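Local coordinates for protein isomaltose glucohydrolase (Kribbella flavida, PDB 5Z3E) that hydrolyses the alpha-1,6-glucosidic linkage of isomaltose from its non-reducing end, releasing beta-D-glucose and D-glucose inside the cell, at residues Q53-Y59 with S92-F96; F96-D101 with W156-V160. The protein carries 1 engineered substitution. All coordinates share one frame; numbering follows the deposited sequence. Where two conformers were deposited one is given.

In the fold
Helix 90-105 takes part in both contacts and Phe96 belongs to each. Interaction 1 lies about 17 Å from the centre of the chain and is partly buried: the loop that follows helix 32-52 is tied to the helix by hydrogen bonds from an amide, two hydroxyls and a guanidinium, much of it through backbone carbonyls. Interaction 2, centred about 13 Å from the chain centre, is wholly buried and joins two helices, 90-105 and 151-167, through rings and methyl groups with a single hydrogen bond across. The two centres are about 10 Å apart, and the loop of interaction 1 touches Trp99 of segment 96-101. Both lie away from the residues assigned to catalysis and probable substrate binding.

Interaction 1: Q53-Y59 with S92-F96; sequences QDAGGAY and SAGRF
Gln53, just past helix 32-52, meets Ser92 with both ends of its carboxamide: OE1 accepts from Ser92 OG at 2.7 Å, while NE2 donates to Ser92 O at 3.0 Å. The extended chain, with CG anti to the backbone N (chi1 -174°), carries the amide to the helix. The second N-H of NE2 runs almost straight to Gly57 O at 2.9 Å, so three bonds fix the amide's rotation, as suits a group that donates and accepts. Asp54 begins a type I beta turn ending at Gly57, and its OD2 takes the Gly56 N-H in an Asx turn. This turn presents Ala55 O to Arg95, whose NH1 and NH2 grip that oxygen end-on from the guanidinium edge, NH2 at 2.7 Å. Gly57 has a positive phi, at which a side chain would jam against the preceding carbonyl as well as strike Arg95 O, 3.5 Å from Gly57 CA in a CA-H...O contact. Tyr59 OH donates to Ser92 OG at 2.8 Å, so the serine accepts from the phenol and donates to the glutamine. The Tyr59 and Phe96 rings are nearly parallel (19°) but slid apart until they barely overlap; Tyr59 CE2 rests 3.5 Å from Phe96 CB.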
loop_
_atom_site.group_PDB
_atom_site.type_symbol
_atom_site.label_atom_id
_atom_site.label_comp_id
_atom_site.label_asym_id
_atom_site.label_seq_id
_atom_site.Cartn_x
_atom_site.Cartn_y
_atom_site.Cartn_z
ATOM N N GLN A 53 -4.073 -15.648 7.797
ATOM C CA GLN A 53 -5.308 -14.867 7.816
ATOM C C GLN A 53 -6.108 -15.214 9.069
ATOM O O GLN A 53 -6.271 -16.372 9.423
ATOM C CB GLN A 53 -6.108 -15.144 6.561
ATOM C CG GLN A 53 -7.351 -14.279 6.395
ATOM C CD GLN A 53 -7.966 -14.412 5.022
ATOM O OE1 GLN A 53 -7.735 -15.399 4.317
ATOM N NE2 GLN A 53 -8.758 -13.429 4.629
ATOM N N ASP A 54 -6.577 -14.194 9.786
ATOM C CA ASP A 54 -7.344 -14.373 11.007
ATOM C C ASP A 54 -8.656 -15.026 10.686
ATOM O O ASP A 54 -9.216 -14.844 9.573
ATOM C CB ASP A 54 -7.533 -13.045 11.730
ATOM C CG ASP A 54 -8.279 -13.211 13.048
ATOM O OD1 ASP A 54 -7.698 -13.789 13.993
ATOM O OD2 ASP A 54 -9.458 -12.810 13.128
ATOM N N ALA A 55 -9.206 -15.701 11.688
ATOM C CA ALA A 55 -10.517 -16.278 11.610
ATOM C C ALA A 55 -11.589 -15.282 11.126
ATOM O O ALA A 55 -12.510 -15.732 10.452
ATOM C CB ALA A 55 -10.925 -16.888 12.961
ATOM N N GLY A 56 -11.485 -14.050 11.510
ATOM C CA GLY A 56 -12.489 -13.069 11.105
ATOM C C GLY A 56 -12.267 -12.438 9.726
ATOM O O GLY A 56 -13.089 -11.628 9.323
ATOM N N GLY A 57 -11.172 -12.782 9.051
ATOM C CA GLY A 57 -10.881 -12.318 7.719
ATOM C C GLY A 57 -9.687 -11.390 7.582
ATOM O O GLY A 57 -9.140 -11.255 6.479
ATOM N N ALA A 58 -9.269 -10.739 8.672
ATOM C CA ALA A 58 -8.166 -9.799 8.552
ATOM C C ALA A 58 -6.885 -10.522 8.151
ATOM O O ALA A 58 -6.612 -11.641 8.585
ATOM C CB ALA A 58 -7.886 -9.083 9.897
ATOM N N TYR A 59 -6.061 -9.853 7.352
ATOM C CA TYR A 59 -4.675 -10.290 7.155
ATOM C C TYR A 59 -3.813 -9.589 8.201
ATOM O O TYR A 59 -3.794 -8.374 8.257
ATOM C CB TYR A 59 -4.144 -9.963 5.762
ATOM C CG TYR A 59 -4.829 -10.680 4.621
ATOM C CD1 TYR A 59 -4.871 -12.065 4.545
ATOM C CD2 TYR A 59 -5.411 -9.962 3.576
ATOM C CE1 TYR A 59 -5.466 -12.706 3.482
ATOM C CE2 TYR A 59 -5.996 -10.592 2.511
ATOM C CZ TYR A 59 -6.039 -11.966 2.456
ATOM O OH TYR A 59 -6.643 -12.540 1.368
ATOM N N SER A 92 -10.506 -16.247 0.039
ATOM C CA SER A 92 -9.674 -15.562 1.014
ATOM C C SER A 92 -9.756 -14.051 0.846
ATOM O O SER A 92 -9.913 -13.322 1.831
ATOM C CB SER A 92 -8.222 -16.020 0.877
ATOM O OG SER A 92 -7.363 -15.228 1.676
ATOM N N ALA A 93 -9.614 -13.575 -0.386
ATOM C CA ALA A 93 -9.695 -12.134 -0.610
ATOM C C ALA A 93 -11.049 -11.600 -0.160
ATOM O O ALA A 93 -11.124 -10.532 0.451
ATOM C CB ALA A 93 -9.425 -11.819 -2.078
ATOM N N GLY A 94 -12.119 -12.312 -0.482
ATOM C CA GLY A 94 -13.439 -11.870 -0.081
ATOM C C GLY A 94 -13.614 -11.778 1.405
ATOM O O GLY A 94 -14.329 -10.889 1.893
ATOM N N ARG A 95 -13.002 -12.688 2.151
ATOM C CA ARG A 95 -13.093 -12.634 3.606
ATOM C C ARG A 95 -12.354 -11.412 4.165
ATOM O O ARG A 95 -12.801 -10.838 5.164
ATOM C CB ARG A 95 -12.602 -13.903 4.272
ATOM C CG ARG A 95 -13.520 -15.118 3.972
ATOM C CD ARG A 95 -13.578 -16.094 5.141
ATOM N NE ARG A 95 -14.245 -15.462 6.238
ATOM C CZ ARG A 95 -13.838 -15.647 7.574
ATOM N NH1 ARG A 95 -14.454 -14.998 8.493
ATOM N NH2 ARG A 95 -12.830 -16.487 7.871
ATOM N N PHE A 96 -11.236 -11.025 3.544
ATOM C CA PHE A 96 -10.585 -9.785 3.929
ATOM C C PHE A 96 -11.511 -8.592 3.682
ATOM O O PHE A 96 -11.675 -7.738 4.554
ATOM C CB PHE A 96 -9.260 -9.608 3.176
ATOM C CG PHE A 96 -8.656 -8.258 3.409
ATOM C CD1 PHE A 96 -8.053 -7.958 4.621
ATOM C CD2 PHE A 96 -8.730 -7.285 2.432
ATOM C CE1 PHE A 96 -7.525 -6.698 4.831
ATOM C CE2 PHE A 96 -8.196 -6.046 2.660
ATOM C CZ PHE A 96 -7.601 -5.758 3.850
HETATM O O HOH W 1 -10.618 -16.976 5.516
#

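Interaction 2: F96-D101 with W156-V160; sequences FHDWVD and WLWSV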
loop_
_atom_site.group_PDB
_atom_site.type_symbol
_atom_site.label_atom_id
_atom_site.label_comp_id
_atom_site.label_asym_id
_atom_site.label_seq_id
_atom_site.Cartn_x
_atom_site.Cartn_y
_atom_site.Cartn_z
ATOM N N PHE A 96 -11.236 -11.025 3.544
ATOM C CA PHE A 96 -10.585 -9.785 3.929
ATOM C C PHE A 96 -11.511 -8.592 3.682
ATOM O O PHE A 96 -11.675 -7.738 4.554
ATOM C CB PHE A 96 -9.260 -9.608 3.176
ATOM C CG PHE A 96 -8.656 -8.258 3.409
ATOM C CD1 PHE A 96 -8.053 -7.958 4.621
ATOM C CD2 PHE A 96 -8.730 -7.285 2.432
ATOM C CE1 PHE A 96 -7.525 -6.698 4.831
ATOM C CE2 PHE A 96 -8.196 -6.046 2.660
ATOM C CZ PHE A 96 -7.601 -5.758 3.850
ATOM N N HIS A 97 -12.112 -8.515 2.504
ATOM C CA HIS A 97 -13.011 -7.407 2.214
ATOM C C HIS A 97 -14.208 -7.419 3.139
ATOM O O HIS A 97 -14.668 -6.358 3.572
ATOM C CB HIS A 97 -13.397 -7.386 0.748
ATOM C CG HIS A 97 -12.224 -7.139 -0.122
ATOM N ND1 HIS A 97 -11.443 -6.020 0.034
ATOM C CD2 HIS A 97 -11.675 -7.900 -1.099
ATOM C CE1 HIS A 97 -10.460 -6.118 -0.839
ATOM N NE2 HIS A 97 -10.562 -7.246 -1.531
ATOM N N ASP A 98 -14.725 -8.611 3.468
ATOM C CA ASP A 98 -15.794 -8.687 4.465
ATOM C C ASP A 98 -15.346 -8.055 5.763
ATOM O O ASP A 98 -16.090 -7.286 6.390
ATOM C CB ASP A 98 -16.165 -10.150 4.738
ATOM C CG ASP A 98 -16.983 -10.829 3.663
ATOM O OD1 ASP A 98 -17.571 -10.135 2.785
ATOM O OD2 ASP A 98 -17.053 -12.082 3.722
ATOM N N TRP A 99 -14.162 -8.416 6.223
ATOM C CA TRP A 99 -13.664 -7.907 7.494
ATOM C C TRP A 99 -13.568 -6.392 7.457
ATOM O O TRP A 99 -14.072 -5.714 8.362
ATOM C CB TRP A 99 -12.333 -8.567 7.845
ATOM C CG TRP A 99 -11.751 -8.026 9.107
ATOM C CD1 TRP A 99 -12.083 -8.361 10.372
ATOM C CD2 TRP A 99 -10.747 -7.006 9.209
ATOM N NE1 TRP A 99 -11.373 -7.614 11.269
ATOM C CE2 TRP A 99 -10.532 -6.773 10.591
ATOM C CE3 TRP A 99 -10.001 -6.284 8.282
ATOM C CZ2 TRP A 99 -9.623 -5.840 11.035
ATOM C CZ3 TRP A 99 -9.093 -5.379 8.730
ATOM C CH2 TRP A 99 -8.912 -5.152 10.092
ATOM N N VAL A 100 -12.929 -5.844 6.427
ATOM C CA VAL A 100 -12.773 -4.401 6.340
ATOM C C VAL A 100 -14.137 -3.711 6.300
ATOM O O VAL A 100 -14.376 -2.723 6.993
ATOM C CB VAL A 100 -11.940 -3.975 5.113
ATOM C CG1 VAL A 100 -11.878 -2.465 5.038
ATOM C CG2 VAL A 100 -10.539 -4.576 5.132
ATOM N N ASP A 101 -15.008 -4.201 5.433
ATOM C CA ASP A 101 -16.352 -3.628 5.309
ATOM C C ASP A 101 -17.030 -3.572 6.673
ATOM O O ASP A 101 -17.580 -2.542 7.062
ATOM C CB ASP A 101 -17.124 -4.488 4.316
ATOM C CG ASP A 101 -18.611 -4.185 4.203
ATOM O OD1 ASP A 101 -18.986 -3.004 4.243
ATOM O OD2 ASP A 101 -19.349 -5.183 4.042
ATOM N N TRP A 156 -7.858 0.605 0.274
ATOM C CA TRP A 156 -8.902 -0.401 0.365
ATOM C C TRP A 156 -9.928 -0.213 -0.748
ATOM O O TRP A 156 -10.350 -1.176 -1.391
ATOM C CB TRP A 156 -9.593 -0.401 1.727
ATOM C CG TRP A 156 -10.626 -1.495 1.747
ATOM C CD1 TRP A 156 -10.384 -2.814 1.581
ATOM C CD2 TRP A 156 -12.051 -1.361 1.781
ATOM N NE1 TRP A 156 -11.544 -3.528 1.544
ATOM C CE2 TRP A 156 -12.589 -2.660 1.651
ATOM C CE3 TRP A 156 -12.929 -0.276 1.919
ATOM C CZ2 TRP A 156 -13.967 -2.905 1.696
ATOM C CZ3 TRP A 156 -14.286 -0.534 1.952
ATOM C CH2 TRP A 156 -14.791 -1.838 1.843
ATOM N N LEU A 157 -10.346 1.037 -0.999
ATOM C CA LEU A 157 -11.280 1.288 -2.087
ATOM C C LEU A 157 -10.735 0.760 -3.407
ATOM O O LEU A 157 -11.445 0.101 -4.180
ATOM C CB LEU A 157 -11.562 2.776 -2.198
ATOM C CG LEU A 157 -12.392 3.375 -1.062
ATOM C CD1 LEU A 157 -12.564 4.866 -1.321
ATOM C CD2 LEU A 157 -13.752 2.706 -0.913
ATOM N N TRP A 158 -9.476 1.076 -3.713
ATOM C CA TRP A 158 -8.854 0.544 -4.917
ATOM C C TRP A 158 -8.904 -0.975 -4.939
ATOM O O TRP A 158 -9.264 -1.603 -5.946
ATOM C CB TRP A 158 -7.404 1.061 -5.026
ATOM C CG TRP A 158 -6.537 0.250 -5.934
ATOM C CD1 TRP A 158 -6.533 0.232 -7.300
ATOM C CD2 TRP A 158 -5.591 -0.760 -5.523
ATOM N NE1 TRP A 158 -5.635 -0.710 -7.751
ATOM C CE2 TRP A 158 -5.052 -1.323 -6.684
ATOM C CE3 TRP A 158 -5.123 -1.200 -4.287
ATOM C CZ2 TRP A 158 -4.069 -2.337 -6.641
ATOM C CZ3 TRP A 158 -4.156 -2.180 -4.231
ATOM C CH2 TRP A 158 -3.641 -2.725 -5.407
ATOM N N SER A 159 -8.532 -1.600 -3.832
ATOM C CA SER A 159 -8.436 -3.049 -3.761
ATOM C C SER A 159 -9.786 -3.730 -3.974
ATOM O O SER A 159 -9.899 -4.700 -4.735
ATOM C CB SER A 159 -7.816 -3.447 -2.430
ATOM O OG SER A 159 -7.834 -4.824 -2.207
ATOM N N VAL A 160 -10.810 -3.270 -3.275
ATOM C CA VAL A 160 -12.100 -3.955 -3.344
ATOM C C VAL A 160 -12.725 -3.789 -4.722
ATOM O O VAL A 160 -13.287 -4.739 -5.268
ATOM C CB VAL A 160 -13.030 -3.530 -2.171
ATOM C CG1 VAL A 160 -13.536 -2.103 -2.275
ATOM C CG2 VAL A 160 -14.189 -4.503 -2.055
#
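Trp156 fits as a knob into the hole formed by Phe96, His97, Val100 and Asp101, joining two helices of the (alpha/alpha)6 barrel of glycoside hydrolase family 15. The segments run roughly antiparallel, at 142°. Their axes stay 11.2 Å apart at closest approach, a separation that leaves room for large rings between them. The indole stands with CG anti to the backbone N (chi1 -178°), which carries its ring across to helix 90-105. Val100 CG1 sits almost directly above the five-membered ring of Trp156, 3.4 Å from its centroid, a close CH-pi contact that a branched aliphatic residue readily provides. At the indole's edge Trp156 NE1 donates to His97 ND1 at 2.9 Å. The acceptor is met in the imidazole plane, but the bond is bent to 141° and ND1 is tilted out of the indole plane. A leucine in place of Trp156 would probably leave ND1 without this donor and Val100 CG1 without the flat surface on which it rests. Since ND1 accepts here, any proton on the neutral ring is likely to be on NE2. One turn further on, in one of the two modelled conformers of Ser159, the hydroxyl lies at the imidazole edge near His97 CE1. Val160 packs on a face of the same ring, the face opposite Phe96, while Trp174 and His163 also meet this histidine. The valine's CG2 lies over that face but off its centre, 4.0 Å from the centroid of the His97 ring.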